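Side-chain contacts in aminofutalosine deaminase (Helicobacter pylori, PDB 7LKK), which catalyses the hydrolytic deamination of aminofutalosine in the menaquinone pathway and probably also deaminates adenosine: residues Glu17-Ser22 / Arg414-Gly419; Glu29-Leu34 / Ile359-Ala364; Pro150-Val155 / Leu374-Ile379. All coordinates share one frame; numbering follows the deposited sequence.

Interaction 1. Residues Glu17-Ser22 / Arg414-Gly419; sequences EIIGAS and RLFLGG
Phe416 meets Ile19 and Glu17 in the small beta domain that flanks the amidohydrolase barrel. Strand 17-21 belongs to a four-stranded sheet with 37-41, 45-50 and 62-66. Strand 414-417 belongs to another sheet region, where it pairs antiparallel with 387-391. The two strands are not hydrogen-bonded partners. They face each other across the layers through their side chains, and the buried area is a modest 132 Å².

The packed part is Ile19 against Phe416. The two side chains run alongside each other in opposite directions. Ile19 CD1 reaches Phe416 CE1 at 4.2 Å and comes to the ring obliquely. The CG1 branch of Ile19 lies between the backbone N and the carbonyl carbon (chi1 57°). From there the branch extends (chi2 170°), which carries CD1 to the ring. Both residues are buried. Phe41 of strand 37-41 adds an edge-to-face stack on the Phe416 ring, and Leu71 and Leu387 cover Ile19.

The looser side is at Glu17 and Gly419, both partly exposed. The Glu17 chain is extended beyond CG and passes the ring at a slant. Its carboxylate plane stands nearly upright to the ring plane, 84° apart. The approach to the ring is van der Waals contact with one carboxylate oxygen: Glu17 OE2 lies 4.0 Å from Phe416 CE2.

Gly418 and Gly419 form a two-residue turn between strands 414-417 and 420-421. Both have positive phi, and their backbone angles fit a type I' hairpin turn. Asp386 OD1 accepts a hydrogen bond from Gly418 N. At this margin two oxygens come near each other without bonding: Glu17 OE2 is 3.9 Å from Gly419 O.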
ATOM      1  N   GLU A  17       7.438   4.783  36.630  1.00 28.74           N
ATOM      2  CA  GLU A  17       8.667   4.957  35.872  1.00 27.23           C
ATOM      3  C   GLU A  17       8.463   6.084  34.871  1.00 27.14           C
ATOM      4  O   GLU A  17       7.353   6.590  34.687  1.00 23.08           O
ATOM      5  CB  GLU A  17       9.089   3.661  35.165  1.00 31.60           C
ATOM      6  CG  GLU A  17       8.016   3.055  34.284  1.00 29.69           C
ATOM      7  CD  GLU A  17       8.479   1.791  33.579  1.00 36.52           C
ATOM      8  OE1 GLU A  17       9.644   1.749  33.127  1.00 36.30           O
ATOM      9  OE2 GLU A  17       7.678   0.840  33.479  1.00 34.27           O
ATOM     10  N   ILE A  18       9.557   6.482  34.227  1.00 26.21           N
ATOM     11  CA  ILE A  18       9.560   7.557  33.243  1.00 27.82           C
ATOM     12  C   ILE A  18      10.136   7.014  31.945  1.00 25.06           C
ATOM     13  O   ILE A  18      11.163   6.327  31.959  1.00 20.79           O
ATOM     14  CB  ILE A  18      10.372   8.774  33.728  1.00 26.82           C
ATOM     15  CG1 ILE A  18       9.921   9.209  35.124  1.00 26.59           C
ATOM     16  CG2 ILE A  18      10.254   9.932  32.745  1.00 25.45           C
ATOM     17  CD1 ILE A  18      10.725  10.365  35.694  1.00 26.16           C
ATOM     18  N   ILE A  19       9.472   7.309  30.831  1.00 26.70           N
ATOM     19  CA  ILE A  19      10.009   7.032  29.504  1.00 23.79           C
ATOM     20  C   ILE A  19       9.860   8.283  28.654  1.00 22.32           C
ATOM     21  O   ILE A  19       8.841   8.979  28.721  1.00 20.90           O
ATOM     22  CB  ILE A  19       9.330   5.823  28.820  1.00 26.80           C
ATOM     23  CG1 ILE A  19       7.818   6.025  28.708  1.00 28.66           C
ATOM     24  CG2 ILE A  19       9.664   4.529  29.552  1.00 32.35           C
ATOM     25  CD1 ILE A  19       7.135   4.987  27.836  1.00 27.54           C
ATOM     26  N   GLY A  20      10.892   8.578  27.858  1.00 25.31           N
ATOM     27  CA  GLY A  20      10.863   9.719  26.978  1.00 22.99           C
ATOM     28  C   GLY A  20      11.428   9.356  25.608  1.00 21.37           C
ATOM     29  O   GLY A  20      12.070   8.319  25.442  1.00 19.58           O
ATOM     30  N   ALA A  21      11.162  10.230  24.648  1.00 22.40           N
ATOM     31  CA  ALA A  21      11.642  10.022  23.289  1.00 21.61           C
ATOM     32  C   ALA A  21      11.831  11.375  22.623  1.00 21.25           C
ATOM     33  O   ALA A  21      11.305  12.393  23.081  1.00 19.95           O
ATOM     34  CB  ALA A  21      10.678   9.145  22.478  1.00 19.10           C
ATOM     35  N   SER A  22      12.589  11.368  21.521  1.00 21.02           N
ATOM     36  CA  SER A  22      12.844  12.603  20.786  1.00 21.61           C
ATOM     37  C   SER A  22      11.553  13.228  20.281  1.00 21.14           C
ATOM     38  O   SER A  22      11.457  14.456  20.169  1.00 23.48           O
ATOM     39  CB  SER A  22      13.789  12.333  19.614  1.00 24.91           C
ATOM     40  OG  SER A  22      14.997  11.741  20.056  1.00 23.97           O
ATOM     41  N   ARG A 414       9.313  -0.826  21.964  1.00 24.22           N
ATOM     42  CA  ARG A 414       8.789  -1.065  23.299  1.00 26.45           C
ATOM     43  C   ARG A 414       7.274  -0.974  23.249  1.00 25.16           C
ATOM     44  O   ARG A 414       6.718  -0.059  22.635  1.00 21.06           O
ATOM     45  CB  ARG A 414       9.334  -0.058  24.321  1.00 25.01           C
ATOM     46  CG  ARG A 414      10.820  -0.176  24.581  1.00 28.96           C
ATOM     47  CD  ARG A 414      11.149  -1.460  25.324  1.00 33.33           C
ATOM     48  NE  ARG A 414      12.524  -1.469  25.815  1.00 41.83           N
ATOM     49  CZ  ARG A 414      13.593  -1.661  25.050  1.00 35.99           C
ATOM     50  NH1 ARG A 414      13.457  -1.865  23.747  1.00 39.45           N
ATOM     51  NH2 ARG A 414      14.805  -1.652  25.590  1.00 41.08           N
ATOM     52  N   LEU A 415       6.611  -1.929  23.892  1.00 21.29           N
ATOM     53  CA  LEU A 415       5.165  -1.901  24.051  1.00 26.36           C
ATOM     54  C   LEU A 415       4.850  -2.073  25.526  1.00 18.48           C
ATOM     55  O   LEU A 415       5.242  -3.075  26.133  1.00 21.98           O
ATOM     56  CB  LEU A 415       4.486  -2.994  23.217  1.00 21.71           C
ATOM     57  CG  LEU A 415       2.957  -3.020  23.275  1.00 22.00           C
ATOM     58  CD1 LEU A 415       2.374  -1.692  22.816  1.00 23.35           C
ATOM     59  CD2 LEU A 415       2.403  -4.168  22.444  1.00 26.08           C
ATOM     60  N   PHE A 416       4.164  -1.091  26.100  1.00 22.84           N
ATOM     61  CA  PHE A 416       3.673  -1.155  27.470  1.00 22.08           C
ATOM     62  C   PHE A 416       2.153  -1.178  27.434  1.00 21.80           C
ATOM     63  O   PHE A 416       1.535  -0.342  26.767  1.00 21.47           O
ATOM     64  CB  PHE A 416       4.159   0.037  28.298  1.00 20.49           C
ATOM     65  CG  PHE A 416       5.654   0.121  28.432  1.00 27.26           C
ATOM     66  CD1 PHE A 416       6.410   0.787  27.482  1.00 25.69           C
ATOM     67  CD2 PHE A 416       6.300  -0.451  29.515  1.00 28.27           C
ATOM     68  CE1 PHE A 416       7.785   0.871  27.604  1.00 29.06           C
ATOM     69  CE2 PHE A 416       7.674  -0.371  29.643  1.00 26.69           C
ATOM     70  CZ  PHE A 416       8.417   0.291  28.686  1.00 30.67           C
ATOM     71  N   LEU A 417       1.557  -2.135  28.141  1.00 20.23           N
ATOM     72  CA  LEU A 417       0.108  -2.260  28.230  1.00 25.96           C
ATOM     73  C   LEU A 417      -0.276  -2.295  29.698  1.00 22.06           C
ATOM     74  O   LEU A 417       0.172  -3.177  30.438  1.00 23.31           O
ATOM     75  CB  LEU A 417      -0.388  -3.514  27.505  1.00 21.46           C
ATOM     76  CG  LEU A 417      -0.214  -3.490  25.984  1.00 20.78           C
ATOM     77  CD1 LEU A 417      -0.796  -4.743  25.344  1.00 25.33           C
ATOM     78  CD2 LEU A 417      -0.837  -2.236  25.389  1.00 22.65           C
ATOM     79  N   GLY A 418      -1.105  -1.342  30.115  1.00 22.40           N
ATOM     80  CA  GLY A 418      -1.379  -1.176  31.532  1.00 26.81           C
ATOM     81  C   GLY A 418      -0.134  -0.954  32.360  1.00 23.08           C
ATOM     82  O   GLY A 418      -0.090  -1.363  33.524  1.00 22.41           O
ATOM     83  N   GLY A 419       0.889  -0.321  31.785  1.00 23.41           N
ATOM     84  CA  GLY A 419       2.126  -0.061  32.485  1.00 26.61           C
ATOM     85  C   GLY A 419       3.112  -1.207  32.523  1.00 25.57           C
ATOM     86  O   GLY A 419       4.246  -1.007  32.975  1.00 27.24           O
TER

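Interaction 2. Residues Glu29-Leu34 / Ile359-Ala364; sequences EKCEVL and IALLGA
Cys31 rests on Leu361 and Leu362, and Glu29 on Leu362, joining a hairpin connection to a helix. The connection links the antiparallel strands 23-25 and 33-34. The helix is 353-364 of the amidohydrolase domain. Two successive leucines on it turn toward the connection, and both CD2 methyls touch the cysteine sulfur, from directions about a right angle apart. Cys31 SG is 3.9 Å from Leu361 CD2 and 4.0 Å from Leu362 CD2. The two leucines leave the helix at successive positions already well apart. Leu361 has CG anti to the backbone N, whereas Leu362 has CG beside it (chi1 -65°), and these torsions turn the two CD2 methyls toward the sulfur. Ile402 of helix 401-408 also covers Cys31 and Leu361.

Glu29 starts by pointing away from the helix. A bend at chi2 (-56°) brings its carboxylate back at a slant over Leu362. The polar end is held elsewhere: OE2 forms a salt bridge with Arg366, and OE1 is hydrogen-bonded to His367 NE2. Leu362 CD1 sits against two oxygens of this one residue, with Glu29 O and Glu29 OE1 each 3.7 Å away.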
ATOM      1  N   GLU A  29      -7.029  15.577  19.760  1.00 26.97           N
ATOM      2  CA  GLU A  29      -7.641  15.967  18.494  1.00 26.86           C
ATOM      3  C   GLU A  29      -6.811  17.019  17.772  1.00 27.93           C
ATOM      4  O   GLU A  29      -6.879  17.113  16.542  1.00 33.05           O
ATOM      5  CB  GLU A  29      -9.067  16.474  18.720  1.00 33.74           C
ATOM      6  CG  GLU A  29     -10.064  15.401  19.163  1.00 31.42           C
ATOM      7  CD  GLU A  29     -10.152  14.211  18.212  1.00 32.78           C
ATOM      8  OE1 GLU A  29      -9.965  14.391  16.991  1.00 27.06           O
ATOM      9  OE2 GLU A  29     -10.415  13.088  18.693  1.00 33.77           O
ATOM     10  N   LYS A  30      -6.019  17.803  18.511  1.00 29.11           N
ATOM     11  CA  LYS A  30      -5.058  18.710  17.898  1.00 28.57           C
ATOM     12  C   LYS A  30      -3.900  17.964  17.243  1.00 30.53           C
ATOM     13  O   LYS A  30      -3.207  18.542  16.398  1.00 30.65           O
ATOM     14  CB  LYS A  30      -4.521  19.682  18.949  1.00 31.77           C
ATOM     15  CG  LYS A  30      -5.451  20.839  19.248  1.00 35.75           C
ATOM     16  CD  LYS A  30      -4.944  21.671  20.414  1.00 29.89           C
ATOM     17  CE  LYS A  30      -3.502  22.106  20.213  1.00 36.15           C
ATOM     18  NZ  LYS A  30      -3.009  22.926  21.358  1.00 37.82           N
ATOM     19  N   CYS A  31      -3.676  16.702  17.622  1.00 28.47           N
ATOM     20  CA  CYS A  31      -2.562  15.896  17.119  1.00 24.27           C
ATOM     21  C   CYS A  31      -1.224  16.556  17.448  1.00 27.69           C
ATOM     22  O   CYS A  31      -0.361  16.739  16.588  1.00 25.32           O
ATOM     23  CB  CYS A  31      -2.706  15.635  15.618  1.00 30.89           C
ATOM     24  SG  CYS A  31      -2.132  14.014  15.102  1.00 41.83           S
ATOM     25  N   GLU A  32      -1.059  16.907  18.722  1.00 23.70           N
ATOM     26  CA  GLU A  32       0.130  17.613  19.176  1.00 24.29           C
ATOM     27  C   GLU A  32       1.374  16.741  19.063  1.00 23.00           C
ATOM     28  O   GLU A  32       1.349  15.549  19.386  1.00 20.49           O
ATOM     29  CB  GLU A  32      -0.056  18.064  20.623  1.00 22.03           C
ATOM     30  CG  GLU A  32       0.483  19.443  20.930  1.00 26.24           C
ATOM     31  CD  GLU A  32      -0.006  19.955  22.268  1.00 24.59           C
ATOM     32  OE1 GLU A  32      -1.222  19.850  22.529  1.00 21.72           O
ATOM     33  OE2 GLU A  32       0.824  20.452  23.059  1.00 32.53           O
ATOM     34  N   VAL A  33       2.465  17.342  18.594  1.00 20.70           N
ATOM     35  CA  VAL A  33       3.766  16.688  18.522  1.00 18.67           C
ATOM     36  C   VAL A  33       4.728  17.461  19.411  1.00 22.16           C
ATOM     37  O   VAL A  33       4.869  18.681  19.267  1.00 24.37           O
ATOM     38  CB  VAL A  33       4.295  16.616  17.078  1.00 19.84           C
ATOM     39  CG1 VAL A  33       5.692  16.014  17.061  1.00 20.93           C
ATOM     40  CG2 VAL A  33       3.350  15.798  16.207  1.00 20.04           C
ATOM     41  N   LEU A  34       5.386  16.754  20.323  1.00 24.54           N
ATOM     42  CA  LEU A  34       6.280  17.366  21.292  1.00 25.03           C
ATOM     43  C   LEU A  34       7.663  16.741  21.187  1.00 25.63           C
ATOM     44  O   LEU A  34       7.795  15.539  20.936  1.00 24.04           O
ATOM     45  CB  LEU A  34       5.734  17.213  22.714  1.00 26.36           C
ATOM     46  CG  LEU A  34       4.402  17.927  22.953  1.00 26.04           C
ATOM     47  CD1 LEU A  34       3.784  17.506  24.279  1.00 26.47           C
ATOM     48  CD2 LEU A  34       4.598  19.436  22.899  1.00 26.92           C
ATOM     49  N   ILE A 359      -5.244  12.447  10.117  1.00 17.13           N
ATOM     50  CA  ILE A 359      -6.459  11.644  10.178  1.00 19.46           C
ATOM     51  C   ILE A 359      -6.118  10.176  10.400  1.00 19.40           C
ATOM     52  O   ILE A 359      -6.771   9.484  11.193  1.00 18.67           O
ATOM     53  CB  ILE A 359      -7.294  11.856   8.901  1.00 19.62           C
ATOM     54  CG1 ILE A 359      -7.894  13.262   8.900  1.00 25.57           C
ATOM     55  CG2 ILE A 359      -8.385  10.802   8.774  1.00 18.95           C
ATOM     56  CD1 ILE A 359      -8.554  13.645   7.604  1.00 24.12           C
ATOM     57  N   ALA A 360      -5.077   9.686   9.722  1.00 17.33           N
ATOM     58  CA  ALA A 360      -4.684   8.286   9.866  1.00 16.79           C
ATOM     59  C   ALA A 360      -4.226   7.985  11.288  1.00 22.03           C
ATOM     60  O   ALA A 360      -4.628   6.977  11.882  1.00 16.84           O
ATOM     61  CB  ALA A 360      -3.581   7.949   8.860  1.00 18.59           C
ATOM     62  N   LEU A 361      -3.395   8.862  11.859  1.00 16.08           N
ATOM     63  CA  LEU A 361      -2.883   8.633  13.207  1.00 17.90           C
ATOM     64  C   LEU A 361      -4.003   8.674  14.240  1.00 15.02           C
ATOM     65  O   LEU A 361      -4.102   7.788  15.096  1.00 17.32           O
ATOM     66  CB  LEU A 361      -1.802   9.661  13.543  1.00 16.37           C
ATOM     67  CG  LEU A 361      -1.206   9.586  14.952  1.00 20.30           C
ATOM     68  CD1 LEU A 361      -0.630   8.205  15.222  1.00 16.96           C
ATOM     69  CD2 LEU A 361      -0.140  10.661  15.150  1.00 18.96           C
ATOM     70  N   LEU A 362      -4.850   9.707  14.186  1.00 16.23           N
ATOM     71  CA  LEU A 362      -5.982   9.775  15.104  1.00 15.15           C
ATOM     72  C   LEU A 362      -6.967   8.640  14.854  1.00 16.19           C
ATOM     73  O   LEU A 362      -7.612   8.157  15.792  1.00 14.63           O
ATOM     74  CB  LEU A 362      -6.686  11.128  14.983  1.00 17.14           C
ATOM     75  CG  LEU A 362      -5.864  12.352  15.397  1.00 22.66           C
ATOM     76  CD1 LEU A 362      -6.704  13.620  15.340  1.00 24.24           C
ATOM     77  CD2 LEU A 362      -5.271  12.154  16.781  1.00 19.75           C
ATOM     78  N   GLY A 363      -7.102   8.210  13.597  1.00 18.71           N
ATOM     79  CA  GLY A 363      -7.936   7.063  13.286  1.00 14.71           C
ATOM     80  C   GLY A 363      -7.444   5.768  13.894  1.00 17.52           C
ATOM     81  O   GLY A 363      -8.233   4.834  14.074  1.00 19.21           O
ATOM     82  N   ALA A 364      -6.152   5.684  14.207  1.00 16.84           N
ATOM     83  CA  ALA A 364      -5.569   4.492  14.802  1.00 14.66           C
ATOM     84  C   ALA A 364      -5.395   4.598  16.308  1.00 16.87           C
ATOM     85  O   ALA A 364      -4.977   3.620  16.936  1.00 18.83           O
ATOM     86  CB  ALA A 364      -4.210   4.189  14.160  1.00 16.02           C
TER

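Interaction 3. Residues Pro150-Val155 / Leu374-Ile379; sequences PLNAVV and LNNGEI
Strand 152-159 is one of the parallel strands of the metallo-dependent hydrolase barrel, and its beginning meets the loop that follows helix 366-371. Asn152 and Val154 turn toward this loop, and Leu374 lies across the two, one methyl against each. Leu374 CD1 touches Asn152 CB at 4.0 Å. Leu374 CD2 lies 3.9 Å from Val154 CG2, with the two side chains passing in opposite directions. Val154 has CG1 anti to the backbone N (chi1 179°), and this leaves CG2 as the branch that meets the leucine. Lys188 of the next barrel strand touches both Val154 and Leu374.

Beside this apolar patch, the amides of Asn152 and Asn376 approach from opposite directions. Their planes are 59° apart. Both are buried, and both present a nitrogen, so they do not bond to each other. They share acceptors instead. Ser132 OG on the adjacent strand 130-137 is hydrogen-bonded to both ND2 atoms. Asp386 OD2 is a second acceptor for Asn376 and a weak one for Asn152. These shared partners link the loop to the start of the strand.

Asn375 is the centre of an inverse gamma turn, in which Asn376 N gives a weak bond to Leu374 O. Leu374 and Asn376, either side of this turn, both point toward the strand, where Asn376 ND2 stops 4.0 Å from Asn152 ND2.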
ATOM      1  N   PRO A 150      -1.838 -10.270  26.158  1.00 31.41           N
ATOM      2  CA  PRO A 150      -1.884  -8.985  26.870  1.00 28.13           C
ATOM      3  C   PRO A 150      -2.780  -7.945  26.216  1.00 24.34           C
ATOM      4  O   PRO A 150      -2.892  -6.834  26.745  1.00 26.54           O
ATOM      5  CB  PRO A 150      -0.416  -8.530  26.856  1.00 28.86           C
ATOM      6  CG  PRO A 150       0.174  -9.194  25.673  1.00 26.91           C
ATOM      7  CD  PRO A 150      -0.530 -10.514  25.527  1.00 29.67           C
ATOM      8  N   LEU A 151      -3.428  -8.276  25.101  1.00 28.99           N
ATOM      9  CA  LEU A 151      -4.271  -7.322  24.395  1.00 26.69           C
ATOM     10  C   LEU A 151      -5.522  -6.978  25.194  1.00 25.06           C
ATOM     11  O   LEU A 151      -6.118  -7.839  25.850  1.00 26.68           O
ATOM     12  CB  LEU A 151      -4.681  -7.888  23.034  1.00 27.83           C
ATOM     13  CG  LEU A 151      -3.671  -7.835  21.891  1.00 29.44           C
ATOM     14  CD1 LEU A 151      -4.143  -8.700  20.731  1.00 30.33           C
ATOM     15  CD2 LEU A 151      -3.458  -6.401  21.439  1.00 25.30           C
ATOM     16  N   ASN A 152      -5.914  -5.707  25.145  1.00 26.41           N
ATOM     17  CA  ASN A 152      -7.269  -5.330  25.527  1.00 24.18           C
ATOM     18  C   ASN A 152      -8.229  -5.767  24.426  1.00 23.13           C
ATOM     19  O   ASN A 152      -8.008  -5.473  23.248  1.00 21.42           O
ATOM     20  CB  ASN A 152      -7.375  -3.822  25.749  1.00 21.67           C
ATOM     21  CG  ASN A 152      -6.397  -3.311  26.787  1.00 28.91           C
ATOM     22  OD1 ASN A 152      -6.391  -3.767  27.931  1.00 30.54           O
ATOM     23  ND2 ASN A 152      -5.563  -2.354  26.392  1.00 25.89           N
ATOM     24  N   ALA A 153      -9.284  -6.483  24.801  1.00 22.82           N
ATOM     25  CA  ALA A 153     -10.181  -7.078  23.821  1.00 18.77           C
ATOM     26  C   ALA A 153     -11.619  -6.665  24.091  1.00 21.38           C
ATOM     27  O   ALA A 153     -12.117  -6.826  25.211  1.00 23.33           O
ATOM     28  CB  ALA A 153     -10.065  -8.605  23.825  1.00 28.34           C
ATOM     29  N   VAL A 154     -12.275  -6.129  23.067  1.00 20.66           N
ATOM     30  CA  VAL A 154     -13.723  -5.966  23.041  1.00 18.65           C
ATOM     31  C   VAL A 154     -14.251  -6.939  21.996  1.00 22.77           C
ATOM     32  O   VAL A 154     -14.094  -6.715  20.789  1.00 19.37           O
ATOM     33  CB  VAL A 154     -14.141  -4.527  22.720  1.00 17.93           C
ATOM     34  CG1 VAL A 154     -15.658  -4.416  22.670  1.00 18.19           C
ATOM     35  CG2 VAL A 154     -13.569  -3.566  23.751  1.00 21.95           C
ATOM     36  N   VAL A 155     -14.869  -8.025  22.450  1.00 19.61           N
ATOM     37  CA  VAL A 155     -15.324  -9.083  21.555  1.00 19.51           C
ATOM     38  C   VAL A 155     -16.788  -8.825  21.217  1.00 20.38           C
ATOM     39  O   VAL A 155     -17.658  -8.872  22.093  1.00 20.91           O
ATOM     40  CB  VAL A 155     -15.129 -10.473  22.170  1.00 22.79           C
ATOM     41  CG1 VAL A 155     -15.828 -11.526  21.323  1.00 18.04           C
ATOM     42  CG2 VAL A 155     -13.647 -10.787  22.290  1.00 24.42           C
ATOM     43  N   LEU A 374     -12.862   2.791  25.485  1.00 19.13           N
ATOM     44  CA  LEU A 374     -11.622   2.393  26.137  1.00 22.70           C
ATOM     45  C   LEU A 374     -10.939   3.629  26.705  1.00 21.68           C
ATOM     46  O   LEU A 374     -11.029   4.699  26.105  1.00 23.85           O
ATOM     47  CB  LEU A 374     -10.718   1.756  25.045  1.00 23.35           C
ATOM     48  CG  LEU A 374     -10.640   0.240  24.812  1.00 31.00           C
ATOM     49  CD1 LEU A 374      -9.719  -0.572  25.707  1.00 40.67           C
ATOM     50  CD2 LEU A 374     -12.116  -0.221  25.124  1.00 27.07           C
ATOM     51  N   ASN A 375     -10.230   3.498  27.838  1.00 17.92           N
ATOM     52  CA  ASN A 375      -9.595   4.665  28.485  1.00 21.50           C
ATOM     53  C   ASN A 375      -8.132   4.795  28.052  1.00 19.08           C
ATOM     54  O   ASN A 375      -7.197   4.816  28.856  1.00 22.03           O
ATOM     55  CB  ASN A 375      -9.703   4.593  30.009  1.00 22.34           C
ATOM     56  CG  ASN A 375      -9.190   5.842  30.690  1.00 23.26           C
ATOM     57  OD1 ASN A 375      -9.353   6.946  30.185  1.00 23.45           O
ATOM     58  ND2 ASN A 375      -8.585   5.672  31.863  1.00 17.80           N
ATOM     59  N   ASN A 376      -7.942   4.893  26.745  1.00 19.38           N
ATOM     60  CA  ASN A 376      -6.600   4.949  26.190  1.00 17.00           C
ATOM     61  C   ASN A 376      -6.660   5.705  24.868  1.00 21.60           C
ATOM     62  O   ASN A 376      -7.548   6.536  24.654  1.00 20.04           O
ATOM     63  CB  ASN A 376      -6.032   3.525  26.057  1.00 20.74           C
ATOM     64  CG  ASN A 376      -6.886   2.631  25.165  1.00 19.08           C
ATOM     65  OD1 ASN A 376      -7.820   3.085  24.504  1.00 20.80           O
ATOM     66  ND2 ASN A 376      -6.559   1.347  25.147  1.00 17.81           N
ATOM     67  N   GLY A 377      -5.700   5.426  23.991  1.00 16.77           N
ATOM     68  CA  GLY A 377      -5.619   6.065  22.697  1.00 22.09           C
ATOM     69  C   GLY A 377      -5.072   7.469  22.710  1.00 19.36           C
ATOM     70  O   GLY A 377      -5.056   8.114  21.656  1.00 16.64           O
ATOM     71  N   GLU A 378      -4.613   7.963  23.858  1.00 24.62           N
ATOM     72  CA  GLU A 378      -4.144   9.336  23.958  1.00 22.03           C
ATOM     73  C   GLU A 378      -3.197   9.444  25.144  1.00 20.35           C
ATOM     74  O   GLU A 378      -3.435   8.833  26.189  1.00 24.50           O
ATOM     75  CB  GLU A 378      -5.323  10.306  24.116  1.00 23.34           C
ATOM     76  CG  GLU A 378      -4.937  11.741  24.441  1.00 24.15           C
ATOM     77  CD  GLU A 378      -6.136  12.668  24.471  1.00 31.41           C
ATOM     78  OE1 GLU A 378      -5.941  13.895  24.592  1.00 29.96           O
ATOM     79  OE2 GLU A 378      -7.278  12.166  24.372  1.00 33.13           O
ATOM     80  N   ILE A 379      -2.127  10.215  24.977  1.00 18.85           N
ATOM     81  CA  ILE A 379      -1.166  10.448  26.050  1.00 19.98           C
ATOM     82  C   ILE A 379      -1.700  11.616  26.871  1.00 23.67           C
ATOM     83  O   ILE A 379      -1.490  12.786  26.537  1.00 21.24           O
ATOM     84  CB  ILE A 379       0.241  10.713  25.512  1.00 22.71           C
ATOM     85  CG1 ILE A 379       0.778   9.459  24.822  1.00 18.24           C
ATOM     86  CG2 ILE A 379       1.178  11.120  26.639  1.00 26.31           C
ATOM     87  CD1 ILE A 379       2.197   9.591  24.320  1.00 22.33           C
TER

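Interaction 1 lies within the small beta domain, interaction 2 joins a hairpin connection to helix 353-364, and interaction 3 joins a late loop to a barrel strand. Interactions 1 and 3 touch directly: Leu417 CD1 packs on Pro150 O at 3.3 Å. Their centres are about 15 Å apart. Asp386 serves both, through Gly418 N in one and the asparagine amides in the other. Interaction 2 lies about 17 Å from interaction 3, centre to centre. Arg366 links them by salt bridges to Glu29 and Glu378. Interactions 1 and 2 lie away from the active site. Interaction 3 is nearer: Val154's side chain is about 14 Å from the iron and about 10 Å from that of its ligand His79.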